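Local coordinates for protein nucleoside phosphorylase, putative (Trypanosoma brucei, PDB 3BJE) that acts as a homodimeric uridine phosphorylase, using phosphate to split uridine into uracil and ribose 1-phosphate, at residues Q119-K124 with P134-S139; V163-I168 with Y239-T244; K186-I191 with I206-A211. One frame throughout, in Å; residues are numbered along the deposited sequence.

Contact 1. Residues Q119-K124 with P134-S139; sequences QWRHRK and PFFDPS
The carbonyl O of H122 is gripped by two groups of the facing segment. The backbone N of F136 donates to H122 O at 2.8 Å, with a nearly straight N-H...O angle of 172°. The CA of F135 adds a weaker CH...O contact to the same H122 O at 3.4 Å. A water bridge lies next to this bond at each end. One water accepts from H122 N and donates to P134 O at 2.7 Å from that oxygen. The other accepts from K124 N and donates to F136 O, 2.6 Å away. The touching parts of the two segments run 82° apart. This is a surface crossing of two loop stretches, between strand 119-120 and strand 142-151 of the phosphorylase fold. P134 follows a cis peptide bond, and its O sits at the edge of the H122 ring, in the ring plane. K124 lays its CG over one face of the F135 ring, a CH-pi contact 4.0 Å from CG to the centroid. R123 is extended from CG to NE and turns one face of its guanidinium to P138; CG of P138 lies over the centre, 3.4 Å from CZ of R123. R123 NH2 forms a salt bridge with E112 and a hydrogen bond to L305 O. F136 has CG anti to the backbone N (chi1 -178°), which carries its ring beside R121 CD and onto helix 97-112. The R121 chain is extended as far as NE, which donates to K111 O of that helix. R260 of the second subunit packs on R123 and donates to R121 O.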
# COMPACT_ATOMS: atom_id res chain seq x y z
N GLN A 119 -11.47 -13.55 -24.35
CA GLN A 119 -10.56 -14.66 -24.07
C GLN A 119 -9.16 -14.14 -23.82
O GLN A 119 -8.78 -13.08 -24.33
CB GLN A 119 -10.55 -15.64 -25.24
CG GLN A 119 -10.23 -15.00 -26.60
CD GLN A 119 -10.49 -15.93 -27.79
OE1 GLN A 119 -11.41 -16.76 -27.80
NE2 GLN A 119 -9.68 -15.76 -28.84
N TRP A 120 -8.39 -14.89 -23.03
CA TRP A 120 -6.98 -14.62 -22.82
C TRP A 120 -6.17 -15.04 -24.03
O TRP A 120 -6.43 -16.06 -24.66
CB TRP A 120 -6.48 -15.31 -21.54
CG TRP A 120 -7.08 -14.71 -20.30
CD1 TRP A 120 -8.26 -15.06 -19.71
CD2 TRP A 120 -6.54 -13.63 -19.52
NE1 TRP A 120 -8.49 -14.27 -18.61
CE2 TRP A 120 -7.46 -13.39 -18.47
CE3 TRP A 120 -5.38 -12.85 -19.60
CZ2 TRP A 120 -7.25 -12.40 -17.52
CZ3 TRP A 120 -5.18 -11.86 -18.64
CH2 TRP A 120 -6.11 -11.64 -17.62
N ARG A 121 -5.17 -14.24 -24.36
CA ARG A 121 -4.32 -14.50 -25.50
C ARG A 121 -3.49 -15.75 -25.28
O ARG A 121 -3.11 -16.05 -24.15
CB ARG A 121 -3.40 -13.30 -25.73
CG ARG A 121 -4.14 -12.01 -26.10
CD ARG A 121 -3.18 -10.85 -26.35
NE ARG A 121 -3.93 -9.60 -26.45
CZ ARG A 121 -4.65 -9.23 -27.50
NH1 ARG A 121 -4.72 -9.98 -28.59
NH2 ARG A 121 -5.31 -8.08 -27.47
N HIS A 122 -3.19 -16.47 -26.36
CA HIS A 122 -2.36 -17.66 -26.27
C HIS A 122 -0.92 -17.25 -26.06
O HIS A 122 -0.50 -16.18 -26.51
CB HIS A 122 -2.40 -18.50 -27.55
CG HIS A 122 -3.77 -18.89 -27.98
ND1 HIS A 122 -4.62 -19.63 -27.19
CD2 HIS A 122 -4.45 -18.65 -29.13
CE1 HIS A 122 -5.76 -19.83 -27.83
NE2 HIS A 122 -5.68 -19.25 -29.02
N ARG A 123 -0.18 -18.14 -25.41
CA ARG A 123 1.27 -18.05 -25.34
C ARG A 123 1.85 -19.34 -25.90
O ARG A 123 1.21 -20.39 -25.87
CB ARG A 123 1.71 -17.89 -23.90
CG ARG A 123 1.37 -16.57 -23.28
CD ARG A 123 1.95 -16.55 -21.92
NE ARG A 123 1.78 -15.29 -21.20
CZ ARG A 123 2.43 -15.02 -20.08
NH1 ARG A 123 3.34 -15.87 -19.60
NH2 ARG A 123 2.24 -13.87 -19.47
N LYS A 124 3.08 -19.25 -26.39
CA LYS A 124 3.76 -20.43 -26.93
C LYS A 124 3.86 -21.51 -25.86
O LYS A 124 4.19 -21.23 -24.71
CB LYS A 124 5.14 -20.06 -27.47
CG LYS A 124 5.08 -19.23 -28.75
CD LYS A 124 6.39 -19.25 -29.53
CE LYS A 124 6.25 -18.51 -30.86
NZ LYS A 124 7.47 -18.61 -31.70
N PRO A 134 -2.63 -16.64 -32.84
CA PRO A 134 -1.42 -15.85 -32.59
C PRO A 134 -0.94 -16.02 -31.15
O PRO A 134 -1.72 -16.47 -30.30
CB PRO A 134 -1.88 -14.40 -32.81
CG PRO A 134 -3.21 -14.47 -33.45
CD PRO A 134 -3.80 -15.79 -33.09
N PHE A 135 0.32 -15.68 -30.89
CA PHE A 135 0.87 -15.78 -29.55
C PHE A 135 1.31 -14.44 -29.01
O PHE A 135 1.89 -13.62 -29.73
CB PHE A 135 2.06 -16.74 -29.53
CG PHE A 135 1.72 -18.12 -29.99
CD1 PHE A 135 0.90 -18.93 -29.23
CD2 PHE A 135 2.21 -18.59 -31.20
CE1 PHE A 135 0.58 -20.21 -29.65
CE2 PHE A 135 1.89 -19.87 -31.63
CZ PHE A 135 1.07 -20.68 -30.86
N PHE A 136 1.03 -14.22 -27.73
CA PHE A 136 1.56 -13.08 -27.03
C PHE A 136 2.94 -13.43 -26.46
O PHE A 136 3.08 -14.46 -25.80
CB PHE A 136 0.63 -12.67 -25.90
CG PHE A 136 1.09 -11.47 -25.16
CD1 PHE A 136 0.84 -10.20 -25.65
CD2 PHE A 136 1.77 -11.61 -23.95
CE1 PHE A 136 1.27 -9.08 -24.97
CE2 PHE A 136 2.21 -10.49 -23.27
CZ PHE A 136 1.96 -9.22 -23.77
N ASP A 137 3.92 -12.57 -26.72
CA ASP A 137 5.28 -12.72 -26.19
C ASP A 137 5.47 -11.84 -24.95
O ASP A 137 5.68 -10.63 -25.07
CB ASP A 137 6.30 -12.33 -27.25
CG ASP A 137 7.74 -12.54 -26.81
OD1 ASP A 137 7.99 -12.90 -25.64
OD2 ASP A 137 8.64 -12.35 -27.65
N PRO A 138 5.46 -12.44 -23.74
CA PRO A 138 5.61 -11.67 -22.52
C PRO A 138 6.93 -10.90 -22.42
O PRO A 138 6.99 -9.90 -21.71
CB PRO A 138 5.53 -12.72 -21.40
CG PRO A 138 5.05 -13.95 -22.03
CD PRO A 138 5.33 -13.88 -23.48
N SER A 139 7.96 -11.37 -23.12
CA SER A 139 9.25 -10.70 -23.04
C SER A 139 9.23 -9.32 -23.69
O SER A 139 10.18 -8.55 -23.52
CB SER A 139 10.34 -11.57 -23.64
OG SER A 139 10.20 -11.66 -25.04
O HOH W 1 -3.56 -15.10 -28.85
O HOH W 2 4.39 -16.71 -26.18

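Contact 2. Residues V163-I168 with Y239-T244; sequences VTRHAI and YVIGTT
V163 N donates to V240 O at 2.8 Å, and V163 O accepts from G242 N at 3.1 Å. These bonds join strands 161-169 and 239-246 in parallel. R165 N then meets G242 O at 2.9 Å, almost straight at 176°. The pairing next slips by one residue. V163 pairs with I241 and T164 with G242, but A167 pairs with T244. This is a beta bulge, and R165 takes the corner with psi at -83°. After it, T244 N reaches H166 O at 3.0 Å and I168 N reaches T244 O at 2.8 Å.

Side chains fill in around this backbone core. The hydroxyls of T164 and T244 meet with their OG1 atoms 2.7 Å apart. Chi1 is near -60° in both threonines, which turns the hydroxyls toward each other, and the two side chains cross at about a right angle. In the conformer described, the R165 guanidinium has I241 CG2 over one face, offset toward the rim. At the far end the CD1 of I168 packs on the CG2 of T243 at 3.5 Å.

The next shell fixes the polar ends. E286, on strand 284-292, takes R165 NH1 as a salt bridge through OE1. Its OE2 is hydrogen-bonded to H166 ND1 and T243 OG1. N290 OD1 pairs with T244 OG1. T244 also touches E292, which lines the ribose 1-phosphate and uracil pockets, and its own side chain is about 8 Å from the bound sugar phosphate. Helices 213-228 and 186-198 pack against side chains of the two strands.

With H166 and T243 both on OE2, and R165 on OE1 in this conformer, the E286 carboxylate would be expected to stay ionised. It ties the bulge to the neighbouring strand.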
# COMPACT_ATOMS: atom_id res chain seq x y z
N VAL A 163 20.41 0.92 -8.23
CA VAL A 163 19.85 0.06 -9.25
C VAL A 163 19.70 -1.34 -8.66
O VAL A 163 20.64 -1.88 -8.10
CB VAL A 163 20.78 0.02 -10.48
CG1 VAL A 163 20.19 -0.84 -11.60
CG2 VAL A 163 21.04 1.42 -10.96
N THR A 164 18.50 -1.91 -8.78
CA THR A 164 18.19 -3.21 -8.20
C THR A 164 18.75 -4.35 -9.05
O THR A 164 18.56 -4.35 -10.27
CB THR A 164 16.66 -3.42 -8.12
OG1 THR A 164 16.10 -2.42 -7.26
CG2 THR A 164 16.31 -4.82 -7.58
N ARG A 165 19.50 -5.25 -8.40
CA ARG A 165 19.76 -6.57 -8.98
C ARG A 165 18.83 -7.54 -8.26
O ARG A 165 17.77 -7.82 -8.75
CB ARG A 165 21.24 -6.98 -8.89
CG ARG A 165 21.52 -8.22 -9.71
CD ARG A 165 22.96 -8.68 -9.65
NE ARG A 165 23.92 -7.81 -10.32
CZ ARG A 165 24.88 -7.11 -9.70
NH1 ARG A 165 25.01 -7.13 -8.38
NH2 ARG A 165 25.72 -6.37 -10.42
N HIS A 166 19.20 -8.03 -7.07
CA HIS A 166 18.30 -8.89 -6.29
C HIS A 166 17.41 -8.05 -5.39
O HIS A 166 17.67 -6.88 -5.16
CB HIS A 166 19.10 -9.90 -5.46
CG HIS A 166 19.94 -10.82 -6.31
ND1 HIS A 166 21.25 -10.56 -6.61
CD2 HIS A 166 19.63 -11.99 -6.94
CE1 HIS A 166 21.73 -11.52 -7.39
NE2 HIS A 166 20.78 -12.41 -7.58
N ALA A 167 16.33 -8.67 -4.92
CA ALA A 167 15.38 -8.02 -4.03
C ALA A 167 15.05 -8.94 -2.86
O ALA A 167 14.93 -10.15 -3.02
CB ALA A 167 14.11 -7.70 -4.78
N ILE A 168 14.88 -8.33 -1.68
CA ILE A 168 14.33 -8.99 -0.51
C ILE A 168 12.94 -8.44 -0.26
O ILE A 168 12.76 -7.23 -0.11
CB ILE A 168 15.17 -8.72 0.74
CG1 ILE A 168 16.61 -9.23 0.55
CG2 ILE A 168 14.54 -9.40 1.98
CD1 ILE A 168 17.62 -8.46 1.39
N TYR A 239 25.82 6.07 -9.43
CA TYR A 239 24.95 4.93 -9.24
C TYR A 239 25.65 3.76 -8.56
O TYR A 239 26.89 3.68 -8.54
CB TYR A 239 24.33 4.47 -10.57
CG TYR A 239 25.27 3.78 -11.52
CD1 TYR A 239 25.28 2.38 -11.63
CD2 TYR A 239 26.12 4.50 -12.32
CE1 TYR A 239 26.13 1.74 -12.53
CE2 TYR A 239 26.99 3.87 -13.22
CZ TYR A 239 26.99 2.49 -13.32
OH TYR A 239 27.84 1.87 -14.22
N VAL A 240 24.83 2.89 -8.00
CA VAL A 240 25.26 1.66 -7.35
C VAL A 240 24.31 0.53 -7.75
O VAL A 240 23.16 0.79 -8.12
CB VAL A 240 25.28 1.82 -5.79
CG1 VAL A 240 26.28 2.89 -5.37
CG2 VAL A 240 23.89 2.14 -5.22
N ILE A 241 24.79 -0.71 -7.70
CA ILE A 241 23.96 -1.87 -7.99
C ILE A 241 24.01 -2.83 -6.83
O ILE A 241 25.10 -3.13 -6.32
CB ILE A 241 24.43 -2.67 -9.22
CG1 ILE A 241 24.73 -1.75 -10.41
CG2 ILE A 241 23.38 -3.74 -9.58
CD1 ILE A 241 25.65 -2.38 -11.42
N GLY A 242 22.86 -3.37 -6.44
CA GLY A 242 22.83 -4.30 -5.33
C GLY A 242 21.44 -4.74 -4.97
O GLY A 242 20.51 -4.62 -5.77
N THR A 243 21.30 -5.23 -3.75
CA THR A 243 20.04 -5.80 -3.31
C THR A 243 19.16 -4.71 -2.71
O THR A 243 19.61 -3.90 -1.89
CB THR A 243 20.30 -6.93 -2.29
OG1 THR A 243 20.98 -8.01 -2.94
CG2 THR A 243 18.99 -7.47 -1.73
N THR A 244 17.90 -4.72 -3.13
CA THR A 244 16.89 -3.80 -2.62
C THR A 244 15.99 -4.53 -1.62
O THR A 244 15.42 -5.58 -1.94
CB THR A 244 16.03 -3.23 -3.77
OG1 THR A 244 16.89 -2.59 -4.72
CG2 THR A 244 14.95 -2.25 -3.23

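Contact 3. Residues K186-I191 with I206-A211; sequences KDQQEI and IYTSMA
This is a helix-on-strand contact within the fold. The start of helix 186-198 packs on strand 207-210, a neighbour of strand 161-169 in the sheet, and runs roughly against it. The segment axes approach to 8.4 Å, with 141° between their N-to-C directions. Q188 and T208 carry most of the contact. The extended Q188 side chain slides past T208 in the opposite direction, with Q188 CB 3.3 Å from T208 OG1. Its amide carbon CD reaches over the strand backbone, 3.7 Å from S209 CA, and the side chain extends toward M210. T208 has chi1 near 58°, which sets OG1 between the backbone N and the carbonyl carbon, on the Q188 side. A water donates to T208 OG1 at 3.1 Å and more weakly to Q188 O. The methyl CG2 of T208 points to the next helical turn, where it meets CG2 of I191 at 4.1 Å. I191 also packs on H166 and I168 of strand 161-169, and on strand 279-281. On the reverse side of the strand, S209 faces helix 295-305. Helices on both faces of a central sheet are typical of the layered alpha/beta fold of the nucleoside phosphorylase family.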
# COMPACT_ATOMS: atom_id res chain seq x y z
N LYS A 186 20.07 -20.33 -6.83
CA LYS A 186 21.05 -20.50 -5.77
C LYS A 186 21.40 -19.16 -5.12
O LYS A 186 21.50 -19.08 -3.89
CB LYS A 186 22.32 -21.17 -6.31
CG LYS A 186 22.11 -22.58 -6.83
CD LYS A 186 21.63 -23.54 -5.75
CE LYS A 186 21.72 -24.99 -6.22
NZ LYS A 186 21.20 -25.95 -5.19
N ASP A 187 21.57 -18.11 -5.92
CA ASP A 187 21.89 -16.80 -5.36
C ASP A 187 20.78 -16.30 -4.42
O ASP A 187 21.05 -15.80 -3.32
CB ASP A 187 22.13 -15.78 -6.47
CG ASP A 187 23.50 -15.90 -7.09
OD1 ASP A 187 24.36 -16.64 -6.57
OD2 ASP A 187 23.73 -15.21 -8.11
N GLN A 188 19.53 -16.45 -4.85
CA GLN A 188 18.41 -16.04 -3.99
C GLN A 188 18.30 -16.90 -2.71
O GLN A 188 17.93 -16.39 -1.64
CB GLN A 188 17.09 -16.09 -4.77
CG GLN A 188 16.92 -14.93 -5.74
CD GLN A 188 15.58 -14.89 -6.43
OE1 GLN A 188 14.54 -15.06 -5.81
NE2 GLN A 188 15.61 -14.67 -7.75
N GLN A 189 18.61 -18.19 -2.81
CA GLN A 189 18.61 -19.04 -1.62
C GLN A 189 19.65 -18.57 -0.61
O GLN A 189 19.40 -18.60 0.61
CB GLN A 189 18.89 -20.50 -2.00
CG GLN A 189 17.72 -21.19 -2.66
CD GLN A 189 18.09 -22.54 -3.20
OE1 GLN A 189 18.73 -23.34 -2.51
NE2 GLN A 189 17.71 -22.82 -4.44
N GLU A 190 20.81 -18.15 -1.10
CA GLU A 190 21.88 -17.65 -0.24
C GLU A 190 21.49 -16.33 0.43
O GLU A 190 21.70 -16.14 1.63
CB GLU A 190 23.17 -17.49 -1.05
CG GLU A 190 24.38 -17.00 -0.25
CD GLU A 190 24.84 -17.96 0.85
OE1 GLU A 190 24.29 -19.10 1.00
OE2 GLU A 190 25.76 -17.56 1.59
N ILE A 191 20.88 -15.42 -0.34
CA ILE A 191 20.38 -14.17 0.24
C ILE A 191 19.38 -14.48 1.36
O ILE A 191 19.50 -13.94 2.46
CB ILE A 191 19.72 -13.25 -0.84
CG1 ILE A 191 20.79 -12.69 -1.78
CG2 ILE A 191 18.92 -12.12 -0.19
CD1 ILE A 191 20.25 -12.00 -3.03
N ILE A 206 10.23 -14.00 4.88
CA ILE A 206 10.64 -13.15 3.76
C ILE A 206 10.73 -13.93 2.45
O ILE A 206 10.90 -15.15 2.45
CB ILE A 206 11.97 -12.43 4.02
CG1 ILE A 206 13.10 -13.45 4.25
CG2 ILE A 206 11.84 -11.54 5.24
CD1 ILE A 206 14.49 -12.85 4.14
N TYR A 207 10.58 -13.22 1.34
CA TYR A 207 10.84 -13.81 0.05
C TYR A 207 11.92 -13.02 -0.69
O TYR A 207 12.43 -12.03 -0.18
CB TYR A 207 9.57 -13.91 -0.77
CG TYR A 207 8.89 -12.63 -1.17
CD1 TYR A 207 9.09 -12.08 -2.44
CD2 TYR A 207 8.03 -11.97 -0.30
CE1 TYR A 207 8.46 -10.91 -2.82
CE2 TYR A 207 7.38 -10.80 -0.67
CZ TYR A 207 7.60 -10.28 -1.95
OH TYR A 207 6.93 -9.14 -2.38
N THR A 208 12.31 -13.52 -1.86
CA THR A 208 13.30 -12.86 -2.69
C THR A 208 12.84 -12.79 -4.13
O THR A 208 11.92 -13.50 -4.54
CB THR A 208 14.65 -13.61 -2.64
OG1 THR A 208 14.46 -14.96 -3.08
CG2 THR A 208 15.25 -13.63 -1.20
N SER A 209 13.50 -11.94 -4.89
CA SER A 209 13.35 -11.91 -6.35
C SER A 209 14.60 -11.28 -6.98
O SER A 209 15.64 -11.09 -6.33
CB SER A 209 12.08 -11.16 -6.75
OG SER A 209 11.73 -11.38 -8.12
N MET A 210 14.50 -10.97 -8.27
CA MET A 210 15.60 -10.36 -8.98
C MET A 210 15.03 -9.59 -10.16
O MET A 210 14.09 -10.05 -10.82
CB MET A 210 16.57 -11.44 -9.48
CG MET A 210 17.90 -10.90 -9.98
SD MET A 210 18.99 -12.15 -10.72
CE MET A 210 18.01 -12.69 -12.10
N ALA A 211 15.60 -8.42 -10.43
CA ALA A 211 15.33 -7.69 -11.67
C ALA A 211 15.86 -8.52 -12.84
O ALA A 211 16.85 -9.25 -12.71
CB ALA A 211 16.02 -6.33 -11.64
O HOH W 3 15.02 -17.72 -1.83

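Contact 1 comes first along the chain and stands apart at the surface. Its centre is about 30 Å from that of contact 2 and about 28 Å from that of contact 3, and it touches neither. Contacts 2 and 3 are centred about 12 Å apart, with contact 3 nested in the chain between the strands of contact 2. Strand 161-169 of contact 2 lies between 239-246, to which it is parallel, and strand 207-210 of contact 3, to which it is antiparallel. Probable hydrogen bonds join R165 O to A211 N and A167 N to S209 O. The two buried contacts thus build one part of the sheet, and contact 1 lies beside the second subunit of the dimer.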